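Local coordinates for protein tRNA-splicing endonuclease (Sulfolobus tokodaii, PDB 2CV8) that probably removes introns from precursor tRNAs by cutting both splice sites, leaving 2',3'-cyclic phosphate and 5'-hydroxyl ends, at residues R19-M24 with G60-V65; L48-G53 with Y77-T82; R88-V93 with G111-V116; I131-N136 with L145-V150. All blocks are in the same frame, centred on the assembly; numbering follows the deposited sequence.

Contact 1: R19-M24 with G60-V65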
loop_
_atom_site.group_PDB
_atom_site.type_symbol
_atom_site.label_atom_id
_atom_site.label_comp_id
_atom_site.label_asym_id
_atom_site.label_seq_id
_atom_site.Cartn_x
_atom_site.Cartn_y
_atom_site.Cartn_z
ATOM N N ARG B 19 30.565 -12.258 -17.777
ATOM C CA ARG B 19 30.255 -11.117 -18.638
ATOM C C ARG B 19 29.089 -11.362 -19.591
ATOM O O ARG B 19 28.375 -10.426 -19.948
ATOM C CB ARG B 19 31.488 -10.716 -19.452
ATOM C CG ARG B 19 32.570 -10.051 -18.631
ATOM C CD ARG B 19 33.794 -9.756 -19.466
ATOM N NE ARG B 19 34.781 -8.977 -18.724
ATOM C CZ ARG B 19 35.969 -8.628 -19.208
ATOM N NH1 ARG B 19 36.316 -8.994 -20.434
ATOM N NH2 ARG B 19 36.801 -7.902 -18.470
ATOM N N LEU B 20 28.910 -12.612 -20.016
ATOM C CA LEU B 20 27.820 -12.953 -20.925
ATOM C C LEU B 20 26.484 -12.951 -20.185
ATOM O O LEU B 20 25.518 -12.321 -20.624
ATOM C CB LEU B 20 28.063 -14.323 -21.562
ATOM C CG LEU B 20 29.339 -14.441 -22.400
ATOM C CD1 LEU B 20 29.407 -15.818 -23.034
ATOM C CD2 LEU B 20 29.362 -13.361 -23.471
ATOM N N ILE B 21 26.444 -13.651 -19.055
ATOM C CA ILE B 21 25.243 -13.726 -18.234
ATOM C C ILE B 21 24.800 -12.321 -17.812
ATOM O O ILE B 21 23.607 -12.035 -17.699
ATOM C CB ILE B 21 25.497 -14.583 -16.973
ATOM C CG1 ILE B 21 25.867 -16.017 -17.386
ATOM C CG2 ILE B 21 24.260 -14.592 -16.086
ATOM C CD1 ILE B 21 26.329 -16.912 -16.257
ATOM N N TYR B 22 25.770 -11.444 -17.587
ATOM C CA TYR B 22 25.476 -10.084 -17.171
ATOM C C TYR B 22 24.986 -9.287 -18.365
ATOM O O TYR B 22 24.076 -8.472 -18.245
ATOM C CB TYR B 22 26.726 -9.427 -16.591
ATOM C CG TYR B 22 26.457 -8.085 -15.961
ATOM C CD1 TYR B 22 25.793 -7.986 -14.735
ATOM C CD2 TYR B 22 26.845 -6.909 -16.598
ATOM C CE1 TYR B 22 25.525 -6.746 -14.158
ATOM C CE2 TYR B 22 26.576 -5.663 -16.031
ATOM C CZ TYR B 22 25.921 -5.588 -14.812
ATOM O OH TYR B 22 25.679 -4.355 -14.252
ATOM N N LYS B 23 25.601 -9.515 -19.520
ATOM C CA LYS B 23 25.194 -8.805 -20.726
ATOM C C LYS B 23 23.744 -9.141 -21.061
ATOM O O LYS B 23 22.968 -8.256 -21.422
ATOM C CB LYS B 23 26.099 -9.173 -21.908
ATOM C CG LYS B 23 27.216 -8.171 -22.169
ATOM C CD LYS B 23 27.960 -8.470 -23.463
ATOM C CE LYS B 23 28.920 -7.344 -23.817
ATOM N NZ LYS B 23 29.950 -7.107 -22.764
HETATM N N MSE B 24 23.392 -10.421 -20.928
HETATM C CA MSE B 24 22.039 -10.889 -21.212
HETATM C C MSE B 24 20.977 -9.874 -20.787
HETATM O O MSE B 24 20.083 -9.534 -21.562
HETATM C CB MSE B 24 21.775 -12.225 -20.504
HETATM C CG MSE B 24 22.533 -13.424 -21.066
HETATM SE SE MSE B 24 22.103 -15.093 -20.137
HETATM C CE MSE B 24 20.191 -15.052 -20.451
ATOM N N GLY B 60 16.679 -21.917 -19.352
ATOM C CA GLY B 60 17.613 -22.739 -20.101
ATOM C C GLY B 60 18.907 -22.025 -20.431
ATOM O O GLY B 60 19.739 -22.541 -21.177
ATOM N N LYS B 61 19.081 -20.830 -19.880
ATOM C CA LYS B 61 20.287 -20.061 -20.124
ATOM C C LYS B 61 21.393 -20.362 -19.113
ATOM O O LYS B 61 22.460 -19.756 -19.157
ATOM C CB LYS B 61 19.968 -18.565 -20.091
ATOM C CG LYS B 61 19.426 -17.999 -21.397
ATOM C CD LYS B 61 17.972 -18.337 -21.621
ATOM C CE LYS B 61 17.420 -17.571 -22.822
ATOM N NZ LYS B 61 15.941 -17.721 -22.972
ATOM N N LEU B 62 21.154 -21.313 -18.217
ATOM C CA LEU B 62 22.138 -21.621 -17.184
ATOM C C LEU B 62 21.983 -22.977 -16.516
ATOM O O LEU B 62 20.870 -23.422 -16.222
ATOM C CB LEU B 62 22.077 -20.542 -16.110
ATOM C CG LEU B 62 22.874 -20.728 -14.826
ATOM C CD1 LEU B 62 24.353 -20.702 -15.126
ATOM C CD2 LEU B 62 22.522 -19.613 -13.868
ATOM N N GLU B 63 23.118 -23.619 -16.268
ATOM C CA GLU B 63 23.156 -24.916 -15.604
ATOM C C GLU B 63 23.776 -24.679 -14.240
ATOM O O GLU B 63 24.683 -23.863 -14.104
ATOM C CB GLU B 63 24.019 -25.896 -16.396
ATOM C CG GLU B 63 23.264 -26.652 -17.463
ATOM C CD GLU B 63 22.437 -27.785 -16.887
ATOM O OE1 GLU B 63 21.697 -27.551 -15.912
ATOM O OE2 GLU B 63 22.527 -28.911 -17.413
ATOM N N ILE B 64 23.290 -25.379 -13.227
ATOM C CA ILE B 64 23.837 -25.190 -11.898
ATOM C C ILE B 64 24.306 -26.479 -11.254
ATOM O O ILE B 64 23.684 -27.531 -11.400
ATOM C CB ILE B 64 22.826 -24.454 -11.003
ATOM C CG1 ILE B 64 22.861 -22.962 -11.360
ATOM C CG2 ILE B 64 23.152 -24.663 -9.531
ATOM C CD1 ILE B 64 21.622 -22.217 -10.979
ATOM N N VAL B 65 25.428 -26.382 -10.549
ATOM C CA VAL B 65 26.032 -27.528 -9.892
ATOM C C VAL B 65 26.385 -27.222 -8.455
ATOM O O VAL B 65 26.770 -26.100 -8.128
ATOM C CB VAL B 65 27.321 -27.956 -10.622
ATOM C CG1 VAL B 65 28.087 -28.972 -9.795
ATOM C CG2 VAL B 65 26.969 -28.536 -11.973
#
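Ile21 and Leu62 meet with no flat group between them; the contact has no ring face or edge, and aliphatic ends do the touching. CD1 of Ile21 comes to 4.4 Å from CD1 of Leu62, a loose methyl-to-methyl approach, each side chain being directed at the other segment. In Ile21, CG1 sits anti to the carbonyl carbon and chi2 is 172°, so CD1 is the far end of an extended branch. One turn further on, the selenomethionine Met24 runs obliquely across the root of the Lys61 chain, with SE 4.1 Å from Lys61 CB; its terminal CE is modelled too close to be trusted. Lys61 bends at chi2 (77°), and its amine heads away to a weak bond with Lys59 O. The inner half of the contact is therefore buried hydrocarbon, while Met24 and Lys61 make an exposed border. Leu56 of helix 50-58 touches Ile21, Met24 and Leu62 alike. That helix ends at Gly60 in a Schellman motif, whose positive phi turns the chain into strand 63-66 of the mixed sheet in the alpha/beta N-terminal domain.

Contact 2: L48-G53 with Y77-T82; sequences LSLIEG and YQIGVT
The helix that presents Leu50 to Gly80 starts with a firm backbone bond, Gly53 N to Ser49 O at 2.8 Å. Around it Ser49 and Glu52 form a capping box, though both of its bonds are weak: Glu52 N reaches Ser49 OG, and Ser49 N reaches Glu52 OE1, each over 3.4 Å but nearly straight. The other carboxylate oxygen of Glu52 accepts from Gly28 N, so each carboxylate oxygen has a backbone N-H partner, that of OE1 weak. From this capped first turn Leu50 reaches across with one branch. Its CD1 lies 3.9 Å from Gly80 CA and 4.1 Å from Ile79 CG2, touching bare backbone on one residue and a methyl on the next. With CG beside the backbone N (chi1 -85°) and chi2 close to 180°, CD1 is the outermost atom of the side chain; Leu50 and Ile79 cross at about a right angle. Gly80, having no side chain, lets the backbones approach to 6.1 Å between its CA and that of Leu50. Leu76 and Ile84 also touch Leu50, and Leu5 touches both Leu50 and Ile79. Van der Waals contact, not polar pairing, joins the two helices here, and the capping bonds stay within the first turn of helix 50-58.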
loop_
_atom_site.group_PDB
_atom_site.type_symbol
_atom_site.label_atom_id
_atom_site.label_comp_id
_atom_site.label_asym_id
_atom_site.label_seq_id
_atom_site.Cartn_x
_atom_site.Cartn_y
_atom_site.Cartn_z
ATOM N N LEU B 48 25.257 -14.527 -8.509
ATOM C CA LEU B 48 23.817 -14.552 -8.724
ATOM C C LEU B 48 23.094 -15.036 -7.487
ATOM O O LEU B 48 23.565 -15.927 -6.793
ATOM C CB LEU B 48 23.458 -15.486 -9.885
ATOM C CG LEU B 48 23.856 -15.128 -11.322
ATOM C CD1 LEU B 48 23.408 -16.261 -12.255
ATOM C CD2 LEU B 48 23.221 -13.787 -11.736
ATOM N N SER B 49 21.936 -14.446 -7.221
ATOM C CA SER B 49 21.125 -14.839 -6.083
ATOM C C SER B 49 20.302 -16.041 -6.526
ATOM O O SER B 49 20.139 -16.269 -7.731
ATOM C CB SER B 49 20.194 -13.699 -5.686
ATOM O OG SER B 49 19.292 -13.378 -6.730
ATOM N N LEU B 50 19.795 -16.818 -5.573
ATOM C CA LEU B 50 18.987 -17.976 -5.933
ATOM C C LEU B 50 17.821 -17.582 -6.834
ATOM O O LEU B 50 17.502 -18.295 -7.785
ATOM C CB LEU B 50 18.473 -18.685 -4.682
ATOM C CG LEU B 50 19.478 -19.687 -4.115
ATOM C CD1 LEU B 50 19.031 -20.183 -2.747
ATOM C CD2 LEU B 50 19.627 -20.840 -5.104
ATOM N N ILE B 51 17.195 -16.443 -6.546
ATOM C CA ILE B 51 16.075 -15.981 -7.360
ATOM C C ILE B 51 16.507 -15.822 -8.822
ATOM O O ILE B 51 15.805 -16.261 -9.728
ATOM C CB ILE B 51 15.510 -14.654 -6.814
ATOM C CG1 ILE B 51 14.772 -14.921 -5.507
ATOM C CG2 ILE B 51 14.544 -14.035 -7.795
ATOM C CD1 ILE B 51 14.196 -13.679 -4.878
ATOM N N GLU B 52 17.661 -15.205 -9.046
ATOM C CA GLU B 52 18.174 -15.024 -10.397
ATOM C C GLU B 52 18.583 -16.370 -11.015
ATOM O O GLU B 52 18.240 -16.681 -12.163
ATOM C CB GLU B 52 19.392 -14.105 -10.384
ATOM C CG GLU B 52 19.090 -12.693 -9.980
ATOM C CD GLU B 52 20.287 -11.792 -10.138
ATOM O OE1 GLU B 52 21.300 -12.024 -9.449
ATOM O OE2 GLU B 52 20.218 -10.853 -10.956
ATOM N N GLY B 53 19.330 -17.160 -10.249
ATOM C CA GLY B 53 19.773 -18.451 -10.740
ATOM C C GLY B 53 18.634 -19.379 -11.132
ATOM O O GLY B 53 18.678 -20.025 -12.183
ATOM N N TYR B 77 14.616 -24.593 -6.940
ATOM C CA TYR B 77 13.465 -23.881 -6.404
ATOM C C TYR B 77 13.276 -24.294 -4.944
ATOM O O TYR B 77 13.153 -23.453 -4.054
ATOM C CB TYR B 77 12.198 -24.219 -7.190
ATOM C CG TYR B 77 11.013 -23.354 -6.821
ATOM C CD1 TYR B 77 10.790 -22.134 -7.454
ATOM C CD2 TYR B 77 10.130 -23.746 -5.817
ATOM C CE1 TYR B 77 9.715 -21.328 -7.095
ATOM C CE2 TYR B 77 9.055 -22.946 -5.448
ATOM C CZ TYR B 77 8.852 -21.739 -6.089
ATOM O OH TYR B 77 7.797 -20.935 -5.707
ATOM N N GLN B 78 13.261 -25.599 -4.701
ATOM C CA GLN B 78 13.089 -26.099 -3.351
ATOM C C GLN B 78 14.146 -25.539 -2.407
ATOM O O GLN B 78 13.845 -25.211 -1.256
ATOM C CB GLN B 78 13.130 -27.626 -3.331
ATOM C CG GLN B 78 12.994 -28.194 -1.927
ATOM C CD GLN B 78 11.735 -27.715 -1.211
ATOM O OE1 GLN B 78 11.739 -27.515 0.005
ATOM N NE2 GLN B 78 10.651 -27.544 -1.962
ATOM N N ILE B 79 15.382 -25.427 -2.885
ATOM C CA ILE B 79 16.454 -24.886 -2.052
ATOM C C ILE B 79 16.151 -23.435 -1.720
ATOM O O ILE B 79 16.388 -22.989 -0.597
ATOM C CB ILE B 79 17.820 -24.954 -2.755
ATOM C CG1 ILE B 79 18.229 -26.413 -2.936
ATOM C CG2 ILE B 79 18.870 -24.214 -1.940
ATOM C CD1 ILE B 79 19.531 -26.580 -3.666
ATOM N N GLY B 80 15.625 -22.707 -2.701
ATOM C CA GLY B 80 15.278 -21.317 -2.486
ATOM C C GLY B 80 14.268 -21.210 -1.358
ATOM O O GLY B 80 14.398 -20.362 -0.470
ATOM N N VAL B 81 13.263 -22.078 -1.387
ATOM C CA VAL B 81 12.231 -22.081 -0.358
ATOM C C VAL B 81 12.847 -22.260 1.019
ATOM O O VAL B 81 12.470 -21.568 1.961
ATOM C CB VAL B 81 11.214 -23.211 -0.575
ATOM C CG1 VAL B 81 10.225 -23.233 0.574
ATOM C CG2 VAL B 81 10.485 -23.011 -1.896
ATOM N N THR B 82 13.792 -23.188 1.126
ATOM C CA THR B 82 14.471 -23.463 2.392
ATOM C C THR B 82 15.430 -22.349 2.849
ATOM O O THR B 82 15.409 -21.927 4.014
ATOM C CB THR B 82 15.281 -24.779 2.314
ATOM O OG1 THR B 82 14.397 -25.874 2.055
ATOM C CG2 THR B 82 15.993 -25.041 3.621
#

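Contact 3: R88-V93 with G111-V116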
loop_
_atom_site.group_PDB
_atom_site.type_symbol
_atom_site.label_atom_id
_atom_site.label_comp_id
_atom_site.label_asym_id
_atom_site.label_seq_id
_atom_site.Cartn_x
_atom_site.Cartn_y
_atom_site.Cartn_z
ATOM N N ARG B 88 9.009 -17.853 -2.333
ATOM C CA ARG B 88 7.883 -18.065 -3.234
ATOM C C ARG B 88 7.304 -16.770 -3.792
ATOM O O ARG B 88 7.145 -16.633 -5.012
ATOM C CB ARG B 88 6.763 -18.855 -2.550
ATOM C CG ARG B 88 7.055 -20.330 -2.356
ATOM C CD ARG B 88 5.759 -21.120 -2.231
ATOM N NE ARG B 88 6.006 -22.531 -1.957
ATOM C CZ ARG B 88 6.355 -23.012 -0.768
ATOM N NH1 ARG B 88 6.489 -22.191 0.267
ATOM N NH2 ARG B 88 6.577 -24.312 -0.615
ATOM N N ILE B 89 6.993 -15.813 -2.924
ATOM C CA ILE B 89 6.411 -14.586 -3.428
ATOM C C ILE B 89 7.437 -13.747 -4.152
ATOM O O ILE B 89 7.092 -13.053 -5.119
ATOM C CB ILE B 89 5.744 -13.753 -2.314
ATOM C CG1 ILE B 89 6.767 -13.311 -1.281
ATOM C CG2 ILE B 89 4.671 -14.572 -1.649
ATOM C CD1 ILE B 89 6.203 -12.331 -0.275
ATOM N N LEU B 90 8.693 -13.818 -3.703
ATOM C CA LEU B 90 9.771 -13.051 -4.334
ATOM C C LEU B 90 10.104 -13.559 -5.734
ATOM O O LEU B 90 10.331 -12.769 -6.650
ATOM C CB LEU B 90 11.036 -13.078 -3.475
ATOM C CG LEU B 90 11.008 -12.230 -2.198
ATOM C CD1 LEU B 90 12.264 -12.473 -1.414
ATOM C CD2 LEU B 90 10.853 -10.758 -2.534
ATOM N N TYR B 91 10.132 -14.876 -5.904
ATOM C CA TYR B 91 10.425 -15.433 -7.214
ATOM C C TYR B 91 9.241 -15.191 -8.153
ATOM O O TYR B 91 9.414 -14.968 -9.352
ATOM C CB TYR B 91 10.721 -16.936 -7.133
ATOM C CG TYR B 91 10.972 -17.537 -8.499
ATOM C CD1 TYR B 91 12.183 -17.325 -9.168
ATOM C CD2 TYR B 91 9.964 -18.236 -9.170
ATOM C CE1 TYR B 91 12.382 -17.792 -10.473
ATOM C CE2 TYR B 91 10.151 -18.696 -10.470
ATOM C CZ TYR B 91 11.362 -18.474 -11.116
ATOM O OH TYR B 91 11.539 -18.932 -12.402
ATOM N N SER B 92 8.035 -15.236 -7.606
ATOM C CA SER B 92 6.845 -15.014 -8.417
ATOM C C SER B 92 6.860 -13.635 -9.054
ATOM O O SER B 92 6.566 -13.503 -10.244
ATOM C CB SER B 92 5.575 -15.193 -7.578
ATOM O OG SER B 92 5.413 -16.554 -7.208
ATOM N N VAL B 93 7.209 -12.610 -8.275
ATOM C CA VAL B 93 7.260 -11.260 -8.829
ATOM C C VAL B 93 8.503 -11.113 -9.714
ATOM O O VAL B 93 8.435 -10.517 -10.794
ATOM C CB VAL B 93 7.306 -10.153 -7.730
ATOM C CG1 VAL B 93 7.265 -8.770 -8.385
ATOM C CG2 VAL B 93 6.134 -10.287 -6.780
ATOM N N GLY B 111 15.192 0.133 0.154
ATOM C CA GLY B 111 14.211 -0.343 1.115
ATOM C C GLY B 111 13.009 -0.991 0.454
ATOM O O GLY B 111 11.860 -0.712 0.798
ATOM N N ALA B 112 13.283 -1.859 -0.509
ATOM C CA ALA B 112 12.249 -2.577 -1.234
ATOM C C ALA B 112 12.870 -3.878 -1.722
ATOM O O ALA B 112 14.078 -4.080 -1.588
ATOM C CB ALA B 112 11.768 -1.753 -2.413
ATOM N N ASP B 113 12.052 -4.761 -2.283
ATOM C CA ASP B 113 12.558 -6.031 -2.778
ATOM C C ASP B 113 13.258 -5.869 -4.114
ATOM O O ASP B 113 14.368 -6.358 -4.303
ATOM C CB ASP B 113 11.424 -7.043 -2.918
ATOM C CG ASP B 113 10.822 -7.425 -1.584
ATOM O OD1 ASP B 113 11.603 -7.770 -0.663
ATOM O OD2 ASP B 113 9.573 -7.387 -1.464
ATOM N N PHE B 114 12.620 -5.169 -5.039
ATOM C CA PHE B 114 13.210 -4.997 -6.354
ATOM C C PHE B 114 13.273 -3.569 -6.863
ATOM O O PHE B 114 12.523 -2.698 -6.421
ATOM C CB PHE B 114 12.435 -5.832 -7.375
ATOM C CG PHE B 114 12.265 -7.266 -6.983
ATOM C CD1 PHE B 114 10.989 -7.793 -6.771
ATOM C CD2 PHE B 114 13.379 -8.100 -6.836
ATOM C CE1 PHE B 114 10.818 -9.141 -6.416
ATOM C CE2 PHE B 114 13.225 -9.446 -6.484
ATOM C CZ PHE B 114 11.944 -9.966 -6.273
ATOM N N ALA B 115 14.194 -3.354 -7.801
ATOM C CA ALA B 115 14.370 -2.073 -8.475
ATOM C C ALA B 115 14.138 -2.440 -9.941
ATOM O O ALA B 115 15.034 -2.931 -10.619
ATOM C CB ALA B 115 15.761 -1.551 -8.275
ATOM N N VAL B 116 12.918 -2.225 -10.414
ATOM C CA VAL B 116 12.555 -2.567 -11.777
ATOM C C VAL B 116 12.843 -1.444 -12.769
ATOM O O VAL B 116 12.512 -0.283 -12.522
ATOM C CB VAL B 116 11.070 -2.949 -11.844
ATOM C CG1 VAL B 116 10.740 -3.528 -13.187
ATOM C CG2 VAL B 116 10.749 -3.948 -10.748
#
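Helix 87-99 passes segment 111-116 with Leu90 nearest Asp113, their CA atoms 7.7 Å apart, and a classic beta bulge at Asp113 and Phe114, opposite Val130, turns both of these side chains toward the helix. Phe114 has the largest share of the contact. Its CG lies beside the backbone N (chi1 -52°), and the ring arrives rim first: CZ is 3.3 Å from the carbonyl oxygen Leu90 O, which lies at the ring edge near its plane, while Leu90 CD2 stands 4.0 Å from the same CZ. Val93 comes in obliquely, its CB 3.9 Å from Phe114 CE1. Over one face of the ring, offset toward the rim, sits CB of the preceding Asp113. Leu90 CD2 also rests against the carboxylate, 3.5 Å from Asp113 CG. That polar end is accounted for by a salt bridge from OD2 to Arg86 and a hydrogen bond from Ala132 N to the same oxygen. An alanine in place of Phe114 would remove the whole ring, probably leaving a gap beside Val93 and at Leu90 O, with Leu90 CD2 resting on Asp113 alone of this segment. On the helix, Arg88 O accepts from both Ser92 N and Ser92 OG, on opposite faces of its carbonyl plane. The helix covers one face of the mixed sheet of the catalytic C-terminal domain and packs on both sides: Leu90 and Tyr91 touch helix 50-58 and Arg88 touches helix 73-83, while Val93 leans on Ala132 of strand 128-134, the antiparallel neighbour of strand 114-117.

Contact 4: I131-N136 with L145-V150; sequences IALDEN and LGFGRV
Ile131 and the Phe147 ring make the close part of this contact. The isoleucine brings two branches to the ring: CD1 is 3.8 Å from Phe147 CE2 and equally near CD2, while CG2 is 4.0 Å from CE2, both methyls on the same side of the ring plane, near its CD2-CE2 margin. CD1 approaches obliquely. Because CG1 is anti to the carbonyl carbon (chi1 -79°) and CG2 anti to the backbone N, both branches can reach the ring together. Replacing Ile131 with an alanine would probably open a gap along CD2 and CE2 and leave the phenyl ring freer to turn. Leu133 holds on more lightly, its CD2 at the ring edge and 4.3 Å from Phe147 CZ. Beyond it the segments part, and 131-136 runs out to an exposed Asn136, whose backbone N makes a weak bond to Asp134 OD1. At this outer end a second subunit comes in: its Ser141 bonds to Asp134 O and its Ser140 to Asn136 O. Side chains alternate along strand 128-134, with Ile131 and Leu133 facing helix 141-151 while Ala132 and Asp134 touch helix 87-99; these helices thus pack on opposite faces of the catalytic C-terminal domain's sheet. Parallel strand 157-163 lies alongside, sending Leu158 to Ile131 and Leu160 to Leu133, and Ile139 of strand 138-140 also packs on Phe147.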
loop_
_atom_site.group_PDB
_atom_site.type_symbol
_atom_site.label_atom_id
_atom_site.label_comp_id
_atom_site.label_asym_id
_atom_site.label_seq_id
_atom_site.Cartn_x
_atom_site.Cartn_y
_atom_site.Cartn_z
ATOM N N ILE B 131 7.684 -4.137 -3.958
ATOM C CA ILE B 131 7.736 -4.927 -2.742
ATOM C C ILE B 131 6.754 -6.063 -2.933
ATOM O O ILE B 131 5.553 -5.830 -3.072
ATOM C CB ILE B 131 7.337 -4.093 -1.521
ATOM C CG1 ILE B 131 8.530 -3.225 -1.088
ATOM C CG2 ILE B 131 6.843 -5.003 -0.413
ATOM C CD1 ILE B 131 8.211 -2.223 -0.029
ATOM N N ALA B 132 7.275 -7.288 -2.966
ATOM C CA ALA B 132 6.440 -8.467 -3.155
ATOM C C ALA B 132 5.673 -8.820 -1.882
ATOM O O ALA B 132 6.204 -8.730 -0.772
ATOM C CB ALA B 132 7.295 -9.643 -3.594
ATOM N N LEU B 133 4.421 -9.229 -2.056
ATOM C CA LEU B 133 3.583 -9.579 -0.929
ATOM C C LEU B 133 2.690 -10.777 -1.195
ATOM O O LEU B 133 2.316 -11.064 -2.333
ATOM C CB LEU B 133 2.721 -8.378 -0.540
ATOM C CG LEU B 133 2.839 -7.929 0.911
ATOM C CD1 LEU B 133 4.313 -7.774 1.314
ATOM C CD2 LEU B 133 2.087 -6.634 1.077
ATOM N N ASP B 134 2.364 -11.474 -0.114
ATOM C CA ASP B 134 1.499 -12.638 -0.150
ATOM C C ASP B 134 0.113 -12.037 0.084
ATOM O O ASP B 134 -0.139 -11.401 1.104
ATOM C CB ASP B 134 1.953 -13.597 0.954
ATOM C CG ASP B 134 0.942 -14.674 1.269
ATOM O OD1 ASP B 134 0.062 -14.982 0.430
ATOM O OD2 ASP B 134 1.047 -15.228 2.383
ATOM N N GLU B 135 -0.748 -12.149 -0.925
ATOM C CA GLU B 135 -2.084 -11.565 -0.860
ATOM C C GLU B 135 -2.772 -11.716 0.488
ATOM O O GLU B 135 -3.494 -10.817 0.929
ATOM C CB GLU B 135 -2.977 -12.151 -1.956
ATOM C CG GLU B 135 -3.233 -13.649 -1.832
ATOM C CD GLU B 135 -4.083 -14.201 -2.972
ATOM O OE1 GLU B 135 -4.287 -15.435 -3.014
ATOM O OE2 GLU B 135 -4.545 -13.405 -3.820
ATOM N N ASN B 136 -2.529 -12.836 1.158
ATOM C CA ASN B 136 -3.174 -13.095 2.435
ATOM C C ASN B 136 -2.462 -12.529 3.650
ATOM O O ASN B 136 -3.110 -12.165 4.634
ATOM C CB ASN B 136 -3.370 -14.596 2.578
ATOM C CG ASN B 136 -3.888 -15.217 1.304
ATOM O OD1 ASN B 136 -4.966 -14.848 0.818
ATOM N ND2 ASN B 136 -3.115 -16.145 0.734
ATOM N N LEU B 145 2.924 2.103 7.150
ATOM C CA LEU B 145 3.515 3.424 7.314
ATOM C C LEU B 145 4.989 3.346 6.900
ATOM O O LEU B 145 5.536 4.299 6.362
ATOM C CB LEU B 145 3.386 3.889 8.763
ATOM C CG LEU B 145 1.966 4.257 9.218
ATOM C CD1 LEU B 145 1.940 4.533 10.713
ATOM C CD2 LEU B 145 1.492 5.476 8.462
ATOM N N GLY B 146 5.623 2.202 7.144
ATOM C CA GLY B 146 7.016 2.029 6.768
ATOM C C GLY B 146 7.138 1.997 5.255
ATOM O O GLY B 146 8.169 2.372 4.695
ATOM N N PHE B 147 6.079 1.525 4.599
ATOM C CA PHE B 147 6.021 1.456 3.142
ATOM C C PHE B 147 6.112 2.882 2.613
ATOM O O PHE B 147 7.107 3.258 1.994
ATOM C CB PHE B 147 4.688 0.846 2.684
ATOM C CG PHE B 147 4.637 -0.670 2.722
ATOM C CD1 PHE B 147 3.412 -1.330 2.606
ATOM C CD2 PHE B 147 5.804 -1.435 2.829
ATOM C CE1 PHE B 147 3.346 -2.723 2.592
ATOM C CE2 PHE B 147 5.748 -2.841 2.815
ATOM C CZ PHE B 147 4.513 -3.482 2.696
ATOM N N GLY B 148 5.068 3.670 2.878
ATOM C CA GLY B 148 5.010 5.056 2.432
ATOM C C GLY B 148 6.154 5.945 2.892
ATOM O O GLY B 148 6.158 7.151 2.642
ATOM N N ARG B 149 7.126 5.338 3.563
ATOM C CA ARG B 149 8.304 6.022 4.084
ATOM C C ARG B 149 9.435 5.805 3.087
ATOM O O ARG B 149 10.185 6.728 2.772
ATOM C CB ARG B 149 8.679 5.416 5.443
ATOM C CG ARG B 149 9.867 6.040 6.167
ATOM C CD ARG B 149 10.115 5.300 7.474
ATOM N NE ARG B 149 8.899 5.207 8.284
ATOM C CZ ARG B 149 8.630 4.211 9.127
ATOM N NH1 ARG B 149 9.491 3.209 9.278
ATOM N NH2 ARG B 149 7.493 4.211 9.814
ATOM N N VAL B 150 9.553 4.574 2.597
ATOM C CA VAL B 150 10.587 4.250 1.625
ATOM C C VAL B 150 10.197 4.913 0.310
ATOM O O VAL B 150 11.054 5.264 -0.503
ATOM C CB VAL B 150 10.723 2.709 1.388
ATOM C CG1 VAL B 150 10.891 1.975 2.716
ATOM C CG2 VAL B 150 9.524 2.186 0.619
#

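How the contacts relate
The four contacts form a chain from the N-terminal domain to the far side of the catalytic domain, with the centres of contacts 1 and 4 about 31 Å apart. Contacts 1 and 2 share apolar packing, Leu62 CD2 lying 3.8 Å from Leu48 CD1. Contact 2 meets contact 3 where Ile51 CD1 comes to 3.5 Å from Leu90 CB, joining the two domains through helices. Contacts 3 and 4, with centres about 11 Å apart, share one sheet. They also lie nearest the predicted active site: the Phe114 side chain is about 8 Å from that of Tyr117, and the Ile131 side chain about 11 Å from that of Lys156. Contacts 1 and 2 lie away from it.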